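Local coordinates for protein HTP-2 (Caenorhabditis elegans, PDB 4TZM) that binds closure motif 1 of HTP-3 through its HORMA domain, one step in the hierarchical assembly that probably builds the meiotic chromosome axis, at residues Val119-Val124 and Thr219-Pro224; Ile108-Glu114 and Glu192-Arg198. All coordinates share one frame; numbering follows the deposited sequence.

Contact 1: Val119-Val124 and Thr219-Pro224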
# COMPACT_ATOMS: atom_id res chain seq x y z
N VAL A 119 -5.65 2.29 20.80
CA VAL A 119 -4.95 1.11 20.30
C VAL A 119 -5.95 0.20 19.59
O VAL A 119 -5.57 -0.71 18.86
CB VAL A 119 -4.24 0.35 21.44
CG1 VAL A 119 -3.36 -0.76 20.88
CG2 VAL A 119 -3.41 1.31 22.28
N GLU A 120 -7.24 0.47 19.81
CA GLU A 120 -8.30 -0.27 19.14
C GLU A 120 -8.91 0.58 18.04
O GLU A 120 -9.37 1.70 18.29
CB GLU A 120 -9.37 -0.71 20.13
CG GLU A 120 -10.46 -1.57 19.51
CD GLU A 120 -11.51 -1.99 20.51
OE1 GLU A 120 -11.42 -1.58 21.69
OE2 GLU A 120 -12.43 -2.74 20.12
N ALA A 121 -8.93 0.06 16.82
CA ALA A 121 -9.41 0.83 15.68
C ALA A 121 -10.85 0.49 15.31
O ALA A 121 -11.38 -0.55 15.71
CB ALA A 121 -8.51 0.62 14.48
N ILE A 122 -11.48 1.38 14.55
CA ILE A 122 -12.82 1.16 14.04
C ILE A 122 -12.74 0.86 12.54
O ILE A 122 -13.71 0.39 11.94
CB ILE A 122 -13.74 2.38 14.29
CG1 ILE A 122 -13.32 3.56 13.41
CG2 ILE A 122 -13.72 2.76 15.76
CD1 ILE A 122 -14.39 4.63 13.28
N GLU A 123 -11.58 1.12 11.95
CA GLU A 123 -11.33 0.82 10.54
C GLU A 123 -9.83 0.76 10.26
O GLU A 123 -9.07 1.62 10.70
CB GLU A 123 -11.99 1.87 9.64
CG GLU A 123 -11.82 1.62 8.15
CD GLU A 123 -12.79 2.43 7.31
OE1 GLU A 123 -13.99 2.07 7.25
OE2 GLU A 123 -12.35 3.43 6.71
N VAL A 124 -9.40 -0.27 9.53
CA VAL A 124 -7.99 -0.44 9.19
C VAL A 124 -7.78 -0.84 7.73
O VAL A 124 -8.41 -1.78 7.24
CB VAL A 124 -7.32 -1.52 10.07
CG1 VAL A 124 -5.91 -1.81 9.58
CG2 VAL A 124 -7.29 -1.08 11.53
N THR A 219 3.01 -0.16 20.95
CA THR A 219 1.63 -0.48 20.61
C THR A 219 1.36 -0.31 19.11
O THR A 219 1.74 0.70 18.51
CB THR A 219 0.64 0.40 21.40
OG1 THR A 219 1.13 1.74 21.48
CG2 THR A 219 0.45 -0.14 22.81
N PHE A 220 0.71 -1.31 18.53
CA PHE A 220 0.33 -1.29 17.12
C PHE A 220 -1.13 -0.87 17.00
O PHE A 220 -1.48 0.28 17.29
CB PHE A 220 0.55 -2.66 16.48
CG PHE A 220 0.71 -2.63 14.98
CD1 PHE A 220 1.00 -1.44 14.32
CD2 PHE A 220 0.58 -3.79 14.23
CE1 PHE A 220 1.15 -1.42 12.94
CE2 PHE A 220 0.73 -3.77 12.86
CZ PHE A 220 1.01 -2.58 12.21
N TYR A 221 -1.98 -1.80 16.59
CA TYR A 221 -3.43 -1.61 16.66
C TYR A 221 -4.11 -2.93 17.00
O TYR A 221 -3.59 -4.01 16.73
CB TYR A 221 -3.98 -1.05 15.34
CG TYR A 221 -3.83 -1.96 14.14
CD1 TYR A 221 -4.75 -2.97 13.87
CD2 TYR A 221 -2.77 -1.80 13.25
CE1 TYR A 221 -4.62 -3.80 12.78
CE2 TYR A 221 -2.63 -2.63 12.15
CZ TYR A 221 -3.55 -3.62 11.92
OH TYR A 221 -3.41 -4.44 10.83
N THR A 222 -5.29 -2.83 17.60
CA THR A 222 -6.08 -4.01 17.93
C THR A 222 -7.45 -3.89 17.26
O THR A 222 -7.90 -2.78 16.95
CB THR A 222 -6.24 -4.19 19.45
OG1 THR A 222 -4.96 -4.06 20.08
CG2 THR A 222 -6.83 -5.55 19.79
N LEU A 223 -8.11 -5.02 17.03
CA LEU A 223 -9.41 -5.03 16.38
C LEU A 223 -10.50 -5.42 17.36
O LEU A 223 -10.23 -6.03 18.39
CB LEU A 223 -9.40 -6.00 15.19
CG LEU A 223 -8.27 -5.83 14.17
CD1 LEU A 223 -8.32 -6.95 13.13
CD2 LEU A 223 -8.36 -4.47 13.50
N PRO A 224 -11.75 -5.05 17.05
CA PRO A 224 -12.90 -5.62 17.77
C PRO A 224 -12.99 -7.12 17.49
O PRO A 224 -12.32 -7.61 16.59
CB PRO A 224 -14.10 -4.87 17.18
CG PRO A 224 -13.53 -3.60 16.65
CD PRO A 224 -12.16 -3.96 16.15

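Contact 2: Ile108-Glu114 and Glu192-Arg198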
# COMPACT_ATOMS: atom_id res chain seq x y z
N ILE A 108 2.47 -1.72 6.79
CA ILE A 108 2.04 -0.35 7.04
C ILE A 108 0.52 -0.26 6.96
O ILE A 108 -0.10 -0.75 6.01
CB ILE A 108 2.68 0.67 6.07
CG1 ILE A 108 2.09 2.06 6.30
CG2 ILE A 108 2.51 0.24 4.62
CD1 ILE A 108 2.76 3.17 5.53
N SER A 109 -0.09 0.33 7.98
CA SER A 109 -1.54 0.39 8.06
C SER A 109 -2.06 1.81 8.25
O SER A 109 -1.49 2.61 9.01
CB SER A 109 -2.05 -0.51 9.18
OG SER A 109 -1.85 -1.87 8.87
N LEU A 110 -3.15 2.11 7.55
CA LEU A 110 -3.92 3.31 7.81
C LEU A 110 -4.97 2.98 8.86
O LEU A 110 -5.88 2.18 8.61
CB LEU A 110 -4.59 3.82 6.53
CG LEU A 110 -5.56 4.98 6.74
CD1 LEU A 110 -4.88 6.10 7.52
CD2 LEU A 110 -6.09 5.50 5.42
N VAL A 111 -4.84 3.58 10.04
CA VAL A 111 -5.66 3.21 11.18
C VAL A 111 -6.61 4.32 11.61
O VAL A 111 -6.18 5.44 11.89
CB VAL A 111 -4.77 2.81 12.38
CG1 VAL A 111 -5.60 2.61 13.63
CG2 VAL A 111 -3.97 1.56 12.05
N VAL A 112 -7.90 4.01 11.66
CA VAL A 112 -8.90 4.99 12.06
C VAL A 112 -9.49 4.66 13.43
O VAL A 112 -9.97 3.54 13.66
CB VAL A 112 -10.04 5.09 11.02
CG1 VAL A 112 -11.02 6.18 11.42
CG2 VAL A 112 -9.46 5.36 9.64
N THR A 113 -9.44 5.63 14.33
CA THR A 113 -9.98 5.47 15.68
C THR A 113 -10.92 6.63 16.01
O THR A 113 -10.81 7.70 15.42
CB THR A 113 -8.87 5.42 16.74
OG1 THR A 113 -8.08 6.61 16.67
CG2 THR A 113 -7.98 4.21 16.53
N GLU A 114 -11.83 6.42 16.96
CA GLU A 114 -12.73 7.49 17.38
C GLU A 114 -11.97 8.56 18.18
O GLU A 114 -12.17 9.75 17.98
CB GLU A 114 -13.89 6.93 18.20
CG GLU A 114 -13.49 6.04 19.36
CD GLU A 114 -14.67 5.62 20.21
OE1 GLU A 114 -15.80 6.10 19.94
OE2 GLU A 114 -14.48 4.82 21.15
N GLU A 192 -16.85 11.95 13.87
CA GLU A 192 -15.61 12.21 14.60
C GLU A 192 -14.69 11.00 14.57
O GLU A 192 -15.10 9.89 14.91
CB GLU A 192 -15.91 12.61 16.04
CG GLU A 192 -16.69 13.90 16.18
CD GLU A 192 -16.95 14.27 17.63
OE1 GLU A 192 -16.81 13.38 18.50
OE2 GLU A 192 -17.30 15.44 17.89
N PHE A 193 -13.44 11.22 14.16
CA PHE A 193 -12.45 10.15 14.14
C PHE A 193 -11.03 10.68 14.06
O PHE A 193 -10.80 11.84 13.70
CB PHE A 193 -12.71 9.20 12.96
CG PHE A 193 -12.69 9.86 11.61
CD1 PHE A 193 -11.49 10.10 10.95
CD2 PHE A 193 -13.87 10.24 10.99
CE1 PHE A 193 -11.47 10.71 9.71
CE2 PHE A 193 -13.86 10.84 9.75
CZ PHE A 193 -12.66 11.08 9.11
N THR A 194 -10.08 9.83 14.42
CA THR A 194 -8.66 10.12 14.27
C THR A 194 -8.04 9.13 13.28
O THR A 194 -8.10 7.92 13.50
CB THR A 194 -7.91 10.03 15.61
OG1 THR A 194 -8.42 11.03 16.50
CG2 THR A 194 -6.42 10.27 15.40
N ALA A 195 -7.44 9.64 12.21
CA ALA A 195 -6.78 8.78 11.24
C ALA A 195 -5.27 8.76 11.48
O ALA A 195 -4.66 9.80 11.72
CB ALA A 195 -7.08 9.23 9.82
N ASN A 196 -4.68 7.57 11.42
CA ASN A 196 -3.28 7.37 11.79
C ASN A 196 -2.56 6.41 10.84
O ASN A 196 -3.18 5.50 10.28
CB ASN A 196 -3.21 6.83 13.22
CG ASN A 196 -2.00 7.33 13.97
OD1 ASN A 196 -1.53 6.67 14.90
ND2 ASN A 196 -1.50 8.49 13.58
N PHE A 197 -1.27 6.63 10.65
CA PHE A 197 -0.41 5.68 9.95
C PHE A 197 0.48 4.96 10.96
O PHE A 197 1.26 5.60 11.67
CB PHE A 197 0.44 6.37 8.89
CG PHE A 197 -0.29 6.61 7.60
CD1 PHE A 197 -0.57 5.56 6.74
CD2 PHE A 197 -0.69 7.89 7.23
CE1 PHE A 197 -1.23 5.77 5.55
CE2 PHE A 197 -1.35 8.11 6.04
CZ PHE A 197 -1.62 7.05 5.20
N ARG A 198 0.37 3.64 11.02
CA ARG A 198 1.13 2.85 11.98
C ARG A 198 1.80 1.68 11.27
O ARG A 198 1.19 1.04 10.41
CB ARG A 198 0.23 2.35 13.11
CG ARG A 198 -0.62 3.44 13.74
CD ARG A 198 -1.53 2.89 14.83
NE ARG A 198 -2.51 3.88 15.27
CZ ARG A 198 -3.37 3.70 16.27
NH1 ARG A 198 -3.37 2.56 16.95
NH2 ARG A 198 -4.22 4.66 16.59
O HOH W 1 -5.82 6.56 15.22

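Contact 1: Val119-Val124 and Thr219-Pro224
Tyr-221 and Val-124 form the apolar half of a contact whose backbone half is a single beta bridge between Glu-120 and Thr-222. The tyrosine side chain links the bridge, Val-124 and strand 105-113, where Glu-107 lies. Its CB lies 3.9 Å from Val-119 O, close to the bridge. From there chi1 of 64° tucks CG between its own backbone N and carbonyl carbon and sends the ring past Val-124. The valine uses both methyls over one ring face: CG2 comes to 3.9 Å from CD1, while CG1 reaches 3.8 Å from CZ in a CH-pi contact. The tyrosine CD2 sits above the centre of the Phe-220 ring. At the tip, OH lies beside Val-124 CG1 and is hydrogen-bonded to Glu-107, which fixes the end of the ring.

The bridge has two backbone bonds. Ala-121 N donates to Thr-222 O at 3.0 Å and nearly straight (164°); Thr-222 N donates to Val-119 O, although the modelled length of 2.5 Å is doubtfully short. On the exposed side the contacts are made by Val-119 and Glu-120. Val-119 CG1 stands 3.8 Å from Thr-222 OG1, and the extended chain of Glu-120 carries OE2 to 3.7 Å from Pro-224 CG. Deeper in, Leu-223 CD2 meets Val-124 CG2.

The Phe-220 ring also meets an aromatic side chain of the bound peptide in nearly parallel planes. A C-terminal loop lying beside a bound peptide in this way is consistent with the safety belt of HORMA domains.

Contact 2: Ile108-Glu114 and Glu192-Arg198
Leu-110 and Phe-197, a non-hydrogen-bonded pair of two antiparallel strands, mark the tightly packed face of this contact. Leu-110 CD1 hangs over the centre of the Phe-197 ring, 4.2 Å from the centroid and 12° off its normal. Val-112 CG1 continues the layer at 3.8 Å from Phe-193 CB, and helices 35-56 and 84-102 cover this side. Paired backbone bonds at Ser-109 with Arg-198, Val-111 with Asn-196 and Thr-113 with Thr-194 join these neighbouring strands of the HORMA sheet; residues 193-198 also pair antiparallel with the bound peptide.

The opposite face is more polar. Arg-198, extended from CG to NE, lays its guanidinium over Val-111, whose CG1 stands 3.6 Å from CZ. Its NE donates to Asn-196 OD1 at 3.0 Å, on a lone pair but 30° out of the guanidinium plane. A water gives a hydrogen to Thr-113 OG1 at 2.7 Å, which is also hydrogen-bonded to His-115 O, and weakly accepts one from Arg-198 NH2. Packing is sparser at the exposed end, around Glu-114 and Glu-192.

The positive charge is probably stabilised by neutral oxygens, the Asn-196 amide and the backbone carbonyls of Asp-118 and Phe-220; these bonds probably hold the guanidinium flat over Val-111.

Overall arrangement
Contact 1 and contact 2 have centres about 8 Å apart and meet at Val-112, which lies in the middle strand between residues 119-124 and 192-198. Val-112 O lies 2.8 Å from Ile-122 N, and Val-112 N lies 2.8 Å from Glu-123 O, both probable hydrogen bonds; Ile-122 and Glu-123 together face this one residue in a classic beta bulge. The segments of the two contacts alternate along the chain. Both contacts also reach the bound peptide: strand 193-198 of contact 2 pairs antiparallel with it, extending the sheet, whereas contact 1 supplies an aromatic neighbour from its loop. This is consistent with a peptide held between the sheet and the safety belt, as in other HORMA domains.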